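Local coordinates for protein FMN-dependent NADH:quinone oxidoreductase 1 (Bacillus anthracis, PDB 3U7I) that probably reduces quinones and cleaves the azo bond of aromatic azo compounds with NADH, working as a homodimer that binds one FMN per subunit, at residues E32-K35 with E36-N40; K59-L62 with S63-K67; E87-Q90 with Q91-A95; H167-L170 with K171-N175. All blocks are in the same frame, centred on the assembly; numbering follows the deposited sequence.

Contact 1. Residues E32-K35 with E36-N40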
loop_
_atom_site.group_PDB
_atom_site.type_symbol
_atom_site.label_atom_id
_atom_site.label_comp_id
_atom_site.label_asym_id
_atom_site.label_seq_id
_atom_site.Cartn_x
_atom_site.Cartn_y
_atom_site.Cartn_z
ATOM N N GLU C 32 9.615 8.474 25.191
ATOM C CA GLU C 32 10.156 9.013 26.435
ATOM C C GLU C 32 9.031 9.304 27.424
ATOM O O GLU C 32 9.093 8.924 28.595
ATOM C CB GLU C 32 10.953 10.284 26.150
ATOM C CG GLU C 32 11.615 10.896 27.375
ATOM C CD GLU C 32 12.392 12.168 27.055
ATOM O OE1 GLU C 32 12.509 12.524 25.859
ATOM O OE2 GLU C 32 12.886 12.811 28.007
ATOM N N SER C 33 7.994 9.973 26.931
ATOM C CA SER C 33 6.808 10.298 27.721
ATOM C C SER C 33 6.062 9.042 28.219
ATOM O O SER C 33 5.708 8.935 29.404
ATOM C CB SER C 33 5.878 11.188 26.888
ATOM O OG SER C 33 4.739 11.590 27.622
ATOM N N TYR C 34 5.839 8.101 27.305
ATOM C CA TYR C 34 5.200 6.827 27.618
ATOM C C TYR C 34 5.956 6.067 28.704
ATOM O O TYR C 34 5.356 5.614 29.685
ATOM C CB TYR C 34 5.136 5.984 26.348
ATOM C CG TYR C 34 4.239 4.767 26.396
ATOM C CD1 TYR C 34 2.890 4.875 26.736
ATOM C CD2 TYR C 34 4.725 3.519 26.029
ATOM C CE1 TYR C 34 2.051 3.753 26.743
ATOM C CE2 TYR C 34 3.900 2.395 26.028
ATOM C CZ TYR C 34 2.563 2.518 26.387
ATOM O OH TYR C 34 1.752 1.401 26.386
ATOM N N LYS C 35 7.271 5.925 28.523
ATOM C CA LYS C 35 8.098 5.170 29.466
ATOM C C LYS C 35 8.020 5.688 30.913
ATOM O O LYS C 35 8.238 4.928 31.855
ATOM C CB LYS C 35 9.553 5.110 28.990
ATOM C CG LYS C 35 9.806 4.135 27.845
ATOM C CD LYS C 35 11.304 3.981 27.595
ATOM C CE LYS C 35 11.598 3.303 26.260
ATOM N NZ LYS C 35 11.700 1.813 26.316
ATOM N N GLU C 36 7.695 6.969 31.081
ATOM C CA GLU C 36 7.544 7.568 32.413
ATOM C C GLU C 36 6.256 7.147 33.100
ATOM O O GLU C 36 6.167 7.164 34.329
ATOM C CB GLU C 36 7.511 9.091 32.318
ATOM C CG GLU C 36 8.825 9.758 31.998
ATOM C CD GLU C 36 8.650 11.244 31.751
ATOM O OE1 GLU C 36 7.663 11.822 32.265
ATOM O OE2 GLU C 36 9.492 11.828 31.030
ATOM N N LEU C 37 5.246 6.808 32.306
ATOM C CA LEU C 37 3.903 6.582 32.838
ATOM C C LEU C 37 3.488 5.104 32.947
ATOM O O LEU C 37 2.657 4.757 33.787
ATOM C CB LEU C 37 2.869 7.370 32.018
ATOM C CG LEU C 37 3.055 8.888 31.960
ATOM C CD1 LEU C 37 2.135 9.478 30.904
ATOM C CD2 LEU C 37 2.818 9.533 33.318
ATOM N N ILE C 38 4.068 4.245 32.107
ATOM C CA ILE C 38 3.701 2.825 32.101
ATOM C C ILE C 38 4.016 2.146 33.435
ATOM O O ILE C 38 4.998 2.485 34.106
ATOM C CB ILE C 38 4.351 2.015 30.921
ATOM C CG1 ILE C 38 5.879 2.045 30.977
ATOM C CG2 ILE C 38 3.861 2.511 29.562
ATOM C CD1 ILE C 38 6.512 1.367 29.785
ATOM N N SER C 39 3.170 1.194 33.816
ATOM C CA SER C 39 3.401 0.378 35.004
ATOM C C SER C 39 4.613 -0.525 34.780
ATOM O O SER C 39 5.033 -0.742 33.642
ATOM C CB SER C 39 2.163 -0.459 35.330
ATOM O OG SER C 39 1.082 0.374 35.720
ATOM N N ASN C 40 5.175 -1.043 35.867
ATOM C CA ASN C 40 6.387 -1.855 35.785
ATOM C C ASN C 40 6.154 -3.209 35.096
ATOM O O ASN C 40 7.103 -3.905 34.731
ATOM C CB ASN C 40 7.023 -2.033 37.172
ATOM C CG ASN C 40 6.072 -2.665 38.182
ATOM O OD1 ASN C 40 4.872 -2.383 38.193
ATOM N ND2 ASN C 40 6.610 -3.522 39.044
HETATM O O HOH W 1 5.184 11.875 30.740
HETATM O O HOH W 2 7.442 3.834 34.366
#

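Contact 2. Residues K59-L62 with S63-K67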
loop_
_atom_site.group_PDB
_atom_site.type_symbol
_atom_site.label_atom_id
_atom_site.label_comp_id
_atom_site.label_asym_id
_atom_site.label_seq_id
_atom_site.Cartn_x
_atom_site.Cartn_y
_atom_site.Cartn_z
ATOM N N LYS C 59 5.886 -15.750 -5.113
ATOM C CA LYS C 59 5.650 -17.122 -5.581
ATOM C C LYS C 59 5.911 -18.167 -4.492
ATOM O O LYS C 59 5.155 -19.123 -4.344
ATOM C CB LYS C 59 6.521 -17.445 -6.804
ATOM C CG LYS C 59 6.214 -16.635 -8.037
ATOM C CD LYS C 59 7.130 -17.024 -9.190
ATOM C CE LYS C 59 7.116 -15.964 -10.284
ATOM N NZ LYS C 59 7.887 -16.383 -11.503
ATOM N N THR C 60 6.991 -17.988 -3.738
ATOM C CA THR C 60 7.375 -18.977 -2.733
ATOM C C THR C 60 6.398 -19.032 -1.559
ATOM O O THR C 60 6.071 -20.111 -1.083
ATOM C CB THR C 60 8.817 -18.755 -2.213
ATOM O OG1 THR C 60 9.727 -18.719 -3.315
ATOM C CG2 THR C 60 9.229 -19.881 -1.272
ATOM N N VAL C 61 5.937 -17.869 -1.095
ATOM C CA VAL C 61 4.976 -17.795 0.010
ATOM C C VAL C 61 3.609 -18.386 -0.382
ATOM O O VAL C 61 2.988 -19.114 0.404
ATOM C CB VAL C 61 4.808 -16.339 0.522
ATOM C CG1 VAL C 61 3.624 -16.233 1.488
ATOM C CG2 VAL C 61 6.090 -15.846 1.176
ATOM N N LEU C 62 3.149 -18.068 -1.597
ATOM C CA LEU C 62 1.880 -18.583 -2.112
ATOM C C LEU C 62 1.948 -20.103 -2.271
ATOM O O LEU C 62 0.977 -20.815 -2.002
ATOM C CB LEU C 62 1.522 -17.914 -3.442
ATOM C CG LEU C 62 1.280 -16.405 -3.378
ATOM C CD1 LEU C 62 1.142 -15.794 -4.776
ATOM C CD2 LEU C 62 0.054 -16.133 -2.546
ATOM N N SER C 63 3.106 -20.589 -2.703
ATOM C CA SER C 63 3.367 -22.023 -2.776
ATOM C C SER C 63 3.347 -22.678 -1.382
ATOM O O SER C 63 2.720 -23.721 -1.176
ATOM C CB SER C 63 4.714 -22.263 -3.463
ATOM O OG SER C 63 5.096 -23.623 -3.390
ATOM N N ALA C 64 4.045 -22.062 -0.433
ATOM C CA ALA C 64 4.095 -22.552 0.935
ATOM C C ALA C 64 2.684 -22.640 1.494
ATOM O O ALA C 64 2.289 -23.658 2.073
ATOM C CB ALA C 64 4.947 -21.635 1.788
ATOM N N TRP C 65 1.924 -21.568 1.306
ATOM C CA TRP C 65 0.572 -21.481 1.835
ATOM C C TRP C 65 -0.368 -22.523 1.234
ATOM O O TRP C 65 -1.196 -23.103 1.934
ATOM C CB TRP C 65 0.023 -20.066 1.647
ATOM C CG TRP C 65 0.552 -19.096 2.667
ATOM C CD1 TRP C 65 1.278 -19.401 3.784
ATOM C CD2 TRP C 65 0.392 -17.670 2.671
ATOM N NE1 TRP C 65 1.581 -18.257 4.482
ATOM C CE2 TRP C 65 1.048 -17.179 3.822
ATOM C CE3 TRP C 65 -0.237 -16.760 1.812
ATOM C CZ2 TRP C 65 1.090 -15.814 4.140
ATOM C CZ3 TRP C 65 -0.194 -15.403 2.133
ATOM C CH2 TRP C 65 0.465 -14.947 3.285
ATOM N N GLU C 66 -0.229 -22.766 -0.063
ATOM C CA GLU C 66 -1.055 -23.756 -0.736
ATOM C C GLU C 66 -0.760 -25.160 -0.222
ATOM O O GLU C 66 -1.675 -25.965 -0.038
ATOM C CB GLU C 66 -0.824 -23.700 -2.244
ATOM C CG GLU C 66 -1.654 -24.692 -3.024
ATOM C CD GLU C 66 -1.131 -24.879 -4.426
ATOM O OE1 GLU C 66 0.111 -24.928 -4.591
ATOM O OE2 GLU C 66 -1.954 -24.965 -5.364
ATOM N N LYS C 67 0.521 -25.447 0.001
ATOM C CA LYS C 67 0.943 -26.740 0.536
ATOM C C LYS C 67 0.460 -26.936 1.975
ATOM O O LYS C 67 -0.036 -28.005 2.336
ATOM C CB LYS C 67 2.467 -26.877 0.478
ATOM C CG LYS C 67 3.046 -26.896 -0.927
ATOM C CD LYS C 67 4.542 -27.168 -0.868
ATOM C CE LYS C 67 5.162 -27.250 -2.249
ATOM N NZ LYS C 67 6.645 -27.331 -2.162
#

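Contact 3. Residues E87-Q90 with Q91-A95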
loop_
_atom_site.group_PDB
_atom_site.type_symbol
_atom_site.label_atom_id
_atom_site.label_comp_id
_atom_site.label_asym_id
_atom_site.label_seq_id
_atom_site.Cartn_x
_atom_site.Cartn_y
_atom_site.Cartn_z
ATOM N N GLU C 87 6.696 -15.957 13.266
ATOM C CA GLU C 87 7.314 -15.110 14.296
ATOM C C GLU C 87 6.660 -13.743 14.339
ATOM O O GLU C 87 6.266 -13.270 15.404
ATOM C CB GLU C 87 8.806 -14.895 14.030
ATOM C CG GLU C 87 9.709 -16.062 14.329
ATOM C CD GLU C 87 11.168 -15.756 13.992
ATOM O OE1 GLU C 87 11.457 -14.618 13.547
ATOM O OE2 GLU C 87 12.024 -16.653 14.178
ATOM N N ILE C 88 6.571 -13.097 13.176
ATOM C CA ILE C 88 5.982 -11.762 13.073
ATOM C C ILE C 88 4.513 -11.715 13.537
ATOM O O ILE C 88 4.105 -10.780 14.228
ATOM C CB ILE C 88 6.089 -11.204 11.633
ATOM C CG1 ILE C 88 7.546 -10.864 11.300
ATOM C CG2 ILE C 88 5.205 -9.983 11.485
ATOM C CD1 ILE C 88 7.779 -10.494 9.852
ATOM N N LEU C 89 3.732 -12.726 13.156
ATOM C CA LEU C 89 2.328 -12.826 13.552
ATOM C C LEU C 89 2.179 -13.031 15.051
ATOM O O LEU C 89 1.345 -12.390 15.690
ATOM C CB LEU C 89 1.648 -13.985 12.811
ATOM C CG LEU C 89 0.248 -14.388 13.276
ATOM C CD1 LEU C 89 -0.757 -13.252 13.088
ATOM C CD2 LEU C 89 -0.197 -15.630 12.531
ATOM N N GLN C 90 2.981 -13.930 15.612
ATOM C CA GLN C 90 2.874 -14.228 17.041
ATOM C C GLN C 90 3.333 -13.047 17.903
ATOM O O GLN C 90 2.781 -12.813 18.981
ATOM C CB GLN C 90 3.581 -15.539 17.398
ATOM C CG GLN C 90 2.938 -16.751 16.727
ATOM C CD GLN C 90 1.449 -16.898 17.054
ATOM O OE1 GLN C 90 1.038 -16.763 18.212
ATOM N NE2 GLN C 90 0.639 -17.188 16.034
ATOM N N GLN C 91 4.309 -12.285 17.411
ATOM C CA GLN C 91 4.701 -11.030 18.067
ATOM C C GLN C 91 3.543 -10.012 18.060
ATOM O O GLN C 91 3.218 -9.413 19.089
ATOM C CB GLN C 91 5.961 -10.441 17.421
ATOM C CG GLN C 91 6.360 -9.060 17.951
ATOM C CD GLN C 91 7.576 -8.468 17.239
ATOM O OE1 GLN C 91 7.614 -8.375 16.004
ATOM N NE2 GLN C 91 8.577 -8.069 18.018
ATOM N N PHE C 92 2.922 -9.822 16.898
ATOM C CA PHE C 92 1.741 -8.961 16.787
ATOM C C PHE C 92 0.620 -9.372 17.771
ATOM O O PHE C 92 0.058 -8.535 18.478
ATOM C CB PHE C 92 1.228 -8.916 15.329
ATOM C CG PHE C 92 0.007 -8.061 15.147
ATOM C CD1 PHE C 92 0.125 -6.683 14.997
ATOM C CD2 PHE C 92 -1.253 -8.624 15.147
ATOM C CE1 PHE C 92 -0.999 -5.886 14.843
ATOM C CE2 PHE C 92 -2.385 -7.833 14.998
ATOM C CZ PHE C 92 -2.258 -6.463 14.846
ATOM N N LYS C 93 0.291 -10.656 17.818
ATOM C CA LYS C 93 -0.789 -11.119 18.691
ATOM C C LYS C 93 -0.484 -10.941 20.180
ATOM O O LYS C 93 -1.398 -10.899 21.004
ATOM C CB LYS C 93 -1.152 -12.580 18.383
ATOM C CG LYS C 93 -1.827 -12.763 17.023
ATOM C CD LYS C 93 -2.239 -14.210 16.755
ATOM C CE LYS C 93 -3.320 -14.669 17.723
ATOM N NZ LYS C 93 -3.767 -16.055 17.427
ATOM N N SER C 94 0.798 -10.834 20.526
ATOM C CA SER C 94 1.203 -10.827 21.936
ATOM C C SER C 94 1.047 -9.454 22.576
ATOM O O SER C 94 1.061 -9.340 23.800
ATOM C CB SER C 94 2.655 -11.282 22.083
ATOM O OG SER C 94 3.544 -10.276 21.622
ATOM N N ALA C 95 0.917 -8.426 21.733
ATOM C CA ALA C 95 0.813 -7.029 22.163
ATOM C C ALA C 95 -0.642 -6.564 22.314
ATOM O O ALA C 95 -1.506 -6.941 21.521
ATOM C CB ALA C 95 1.541 -6.131 21.161
HETATM O O HOH W 3 5.103 -8.429 14.574
HETATM O O HOH W 4 -1.335 -17.360 19.289
#

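Contact 4. Residues H167-L170 with K171-N175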
loop_
_atom_site.group_PDB
_atom_site.type_symbol
_atom_site.label_atom_id
_atom_site.label_comp_id
_atom_site.label_asym_id
_atom_site.label_seq_id
_atom_site.Cartn_x
_atom_site.Cartn_y
_atom_site.Cartn_z
ATOM N N HIS C 167 -4.197 6.478 6.445
ATOM C CA HIS C 167 -5.090 6.506 7.605
ATOM C C HIS C 167 -6.370 5.696 7.400
ATOM O O HIS C 167 -6.734 4.882 8.243
ATOM C CB HIS C 167 -5.434 7.957 7.979
ATOM C CG HIS C 167 -6.634 8.093 8.863
ATOM N ND1 HIS C 167 -6.667 7.620 10.159
ATOM C CD2 HIS C 167 -7.851 8.645 8.640
ATOM C CE1 HIS C 167 -7.845 7.878 10.695
ATOM N NE2 HIS C 167 -8.584 8.500 9.792
ATOM N N LYS C 168 -7.053 5.923 6.285
ATOM C CA LYS C 168 -8.304 5.221 6.006
ATOM C C LYS C 168 -8.110 3.706 6.060
ATOM O O LYS C 168 -8.877 2.989 6.711
ATOM C CB LYS C 168 -8.874 5.659 4.649
ATOM C CG LYS C 168 -9.409 7.079 4.678
ATOM C CD LYS C 168 -10.027 7.480 3.350
ATOM C CE LYS C 168 -10.850 8.758 3.503
ATOM N NZ LYS C 168 -11.658 9.006 2.276
ATOM N N TYR C 169 -7.064 3.228 5.399
ATOM C CA TYR C 169 -6.777 1.803 5.367
ATOM C C TYR C 169 -6.430 1.270 6.752
ATOM O O TYR C 169 -7.027 0.293 7.210
ATOM C CB TYR C 169 -5.644 1.519 4.391
ATOM C CG TYR C 169 -5.222 0.076 4.334
ATOM C CD1 TYR C 169 -5.988 -0.862 3.658
ATOM C CD2 TYR C 169 -4.055 -0.349 4.950
ATOM C CE1 TYR C 169 -5.603 -2.184 3.593
ATOM C CE2 TYR C 169 -3.660 -1.672 4.894
ATOM C CZ TYR C 169 -4.433 -2.590 4.214
ATOM O OH TYR C 169 -4.041 -3.914 4.140
ATOM N N LEU C 170 -5.480 1.905 7.432
ATOM C CA LEU C 170 -5.075 1.406 8.752
ATOM C C LEU C 170 -6.228 1.347 9.758
ATOM O O LEU C 170 -6.408 0.325 10.420
ATOM C CB LEU C 170 -3.883 2.193 9.316
ATOM C CG LEU C 170 -2.568 2.008 8.551
ATOM C CD1 LEU C 170 -1.506 2.970 9.051
ATOM C CD2 LEU C 170 -2.090 0.567 8.657
ATOM N N LYS C 171 -6.999 2.431 9.882
ATOM C CA LYS C 171 -8.150 2.440 10.785
ATOM C C LYS C 171 -9.121 1.299 10.452
ATOM O O LYS C 171 -9.579 0.565 11.343
ATOM C CB LYS C 171 -8.897 3.774 10.699
ATOM C CG LYS C 171 -9.942 3.957 11.801
ATOM C CD LYS C 171 -10.723 5.236 11.616
ATOM C CE LYS C 171 -11.611 5.490 12.814
ATOM N NZ LYS C 171 -12.549 6.604 12.527
ATOM N N ALA C 172 -9.429 1.168 9.159
ATOM C CA ALA C 172 -10.358 0.148 8.660
ATOM C C ALA C 172 -9.908 -1.271 8.998
ATOM O O ALA C 172 -10.691 -2.061 9.553
ATOM C CB ALA C 172 -10.562 0.297 7.140
HETATM N N MSE C 173 -8.656 -1.591 8.654
HETATM C CA MSE C 173 -8.122 -2.933 8.862
HETATM C C MSE C 173 -8.102 -3.266 10.345
HETATM O O MSE C 173 -8.529 -4.348 10.761
HETATM C CB MSE C 173 -6.718 -3.064 8.284
HETATM C CG MSE C 173 -6.679 -2.971 6.761
HETATM SE SE MSE C 173 -7.824 -4.272 5.857
HETATM C CE MSE C 173 -9.327 -3.128 5.413
ATOM N N PHE C 174 -7.618 -2.332 11.156
ATOM C CA PHE C 174 -7.508 -2.639 12.578
ATOM C C PHE C 174 -8.860 -2.741 13.245
ATOM O O PHE C 174 -9.037 -3.584 14.125
ATOM C CB PHE C 174 -6.510 -1.729 13.299
ATOM C CG PHE C 174 -5.088 -2.033 12.923
ATOM C CD1 PHE C 174 -4.424 -3.102 13.498
ATOM C CD2 PHE C 174 -4.443 -1.300 11.935
ATOM C CE1 PHE C 174 -3.128 -3.407 13.127
ATOM C CE2 PHE C 174 -3.148 -1.598 11.560
ATOM C CZ PHE C 174 -2.489 -2.654 12.151
ATOM N N ASN C 175 -9.819 -1.933 12.794
ATOM C CA ASN C 175 -11.188 -2.046 13.301
ATOM C C ASN C 175 -11.780 -3.403 12.932
ATOM O O ASN C 175 -12.446 -4.066 13.742
ATOM C CB ASN C 175 -12.087 -0.917 12.804
ATOM C CG ASN C 175 -13.445 -0.925 13.490
ATOM O OD1 ASN C 175 -13.646 -0.256 14.508
ATOM N ND2 ASN C 175 -14.383 -1.692 12.941
#

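Contact 1. Residues E32-K35 with E36-N40
Tyr34 and Ile38, one helical turn apart, make the apolar part of this contact. The CG2 methyl of Ile38 sits over the centre of the phenol ring, 3.4 Å from the ring centroid and 11° off its normal, which defines a CH-pi contact; the two side chains cross at about a right angle. Tyr34 swings its ring into place with CG anti to the backbone N (chi1 -167°), and its hydroxyl is hydrogen-bonded to Thr7 of strand 6-11.

The backbone bonds change character as the helix runs out. Tyr34 O takes two donors: Ile38 N approaches nearly along the C=O axis at 3.1 Å, while Leu37 N stands above the carbonyl plane at 2.9 Å. One residue earlier the sharing is reversed: Glu36 N divides its hydrogen between Ser33 O, at 3.3 Å, and, weakly, Glu32 O. Such i to i+3 bonds signal tightening of the last turn.

Water adds two bridges. One links Ser33 OG to Glu36 OE1, to which it donates at 2.9 Å; the other donates to both Lys35 O and Ile38 O, tying the final turn to the chain that leaves it.

Leu37 packs on helix 195-214 and Ile38 on strand 43-48. This is the C-terminal end of the helix in a beta-alpha-beta unit, strand 6-11, helix 22-37 and strand 43-48, of the flavodoxin-like fold.

Contact 2. Residues K59-L62 with S63-K67
Leu62, Val61 and Ser63 give up the most surface here, and Val61 meets the side chain of Trp65 one turn further along the helix. Its CG1 methyl lies over the six-membered ring of the indole, 3.5 Å from the centroid and 8° off the normal, which makes this a CH-pi contact over the face. CG1 is anti to the backbone N (chi1 169°), which carries this methyl forward along the helix to the indole, and the two side chains run side by side in the same direction. Val61 O accepts a hydrogen bond from Trp65 N at 2.8 Å; the same oxygen lies over one face of the indole, 3.3 Å from Trp65 CG.

Both segments belong to helix 59-68, a short helix of the flavodoxin-like fold that packs against helix 76-94; Val61 and Trp65 both rest on Met85 of that longer helix.

Leu62 reaches Trp65 more loosely, with Leu62 CD2 4.4 Å from Trp65 CE3 and oblique to the ring. Its side chain also packs on Lys15 of the second subunit, and its carbonyl accepts from Glu66 N. Ser63 closes the opening turn: its N bonds Lys59 O at 3.0 Å, and its CB rests 3.3 Å from that same Lys59 O. The hydroxyl of Ser63 is hydrogen-bonded to Glu78 of helix 76-94, whose carboxylate also forms a salt bridge with Lys67.

Contact 3. Residues E87-Q90 with Q91-A95
Lys93 lies beside Leu89 in the last turns of helix 76-94, which leads into strand 97-103 of the parallel sheet in this flavodoxin-like fold. From its root, Lys93 CB stands 3.7 Å from Leu89 O, the carbonyl that also accepts the hydrogen bond of Lys93 N. Lys93 CG comes closer, 3.5 Å from Leu89 O, and it begins the apolar contact with the leucine. Lys93 CD continues it, 4.1 Å from Leu89 CD1, so two methylenes in succession run alongside one methyl. The leucine meets them because chi1 (170°) carries its CG forward along the helix and chi2 (63°) brings CD1 to the lysine. A bend at chi3 (65°) of Lys93 then turns CE and NZ off this line. The ammonium forms a salt bridge with Glu125, and a water that donates to Gln90 OE1 at 2.7 Å accepts a weak bond from Lys93 NZ.

On another side of the helix, a second water donates to both Ile88 O and Gln91 OE1, joining a backbone carbonyl to the side-chain amide three residues on; Gln91 NE2 is hydrogen-bonded to Glu45 in strand 43-48. Phe92 stacks with Tyr98.

At the helix end Ser94 N bonds Gln90 O only weakly and also reaches Gln91 O. The serine hydroxyl turns back to that second carbonyl, with Ser94 OG donating to Gln91 O at 2.7 Å.

Contact 4. Residues H167-L170 with K171-N175
Tyr169 presents one face of its ring to Met173, a selenomethionine, and the two side chains cross obliquely. The CG of Met173 lies 3.5 Å from the ring centroid, 19° off the normal and displaced toward the rim, so that it is nearest Tyr169 CZ and CE1. This is a CH-pi contact over the face. The selenium sits further out, 4.5 Å from the same centroid and 41° off the normal, an oblique Met-aromatic contact. Met173 CG is anti to the carbonyl carbon (chi1 -67°), which lays it on the ring, and the bend at chi2 then sets the selenium beside it. The phenol hydroxyl is hydrogen-bonded to the backbone O of Asn106 in the second subunit, and Met173 also packs on Phe107 of that chain, so this side of helix 165-177, a helix of the flavodoxin-like fold, lies at the homodimer interface.

Leu170 and Phe174 lie side by side, pointing the same way, and both touch Ile100 of strand 97-103. Leu170 CD2 touches Phe174 CE2 at 3.8 Å. The ring also turns its edge to the backbone, putting Phe174 CD2 3.0 Å from Leu170 O, the oxygen that accepts from Phe174 N.

His167 and Lys171 likewise run side by side, with Lys171 CD 4.0 Å from His167 CE1 and oblique to the imidazole. His167 ND1 is hydrogen-bonded to the hydroxyl of Tyr182 in strand 181-187, while His167 O accepts a nearly straight bond from Lys171 N at 3.0 Å.

Along the chain the four contacts stand in series, none nested in or crossing another, and each closes only a helical turn. Contact 1 ends helix 22-37 before strand 43-48. Contact 2 follows in helix 59-68, on the opposite side of the chain's centre, with the two centres about 42 Å apart. Contact 3 finishes the next helix, 76-94, against which the helix of contact 2 packs, although their nearest atoms remain about 8 Å apart. Contact 4, in helix 165-177, meets contact 3 directly: Phe92 CZ lies 3.6 Å from Phe174 CE1, joining two helices beside the parallel sheet. Contacts 2 and 4 both touch the second subunit.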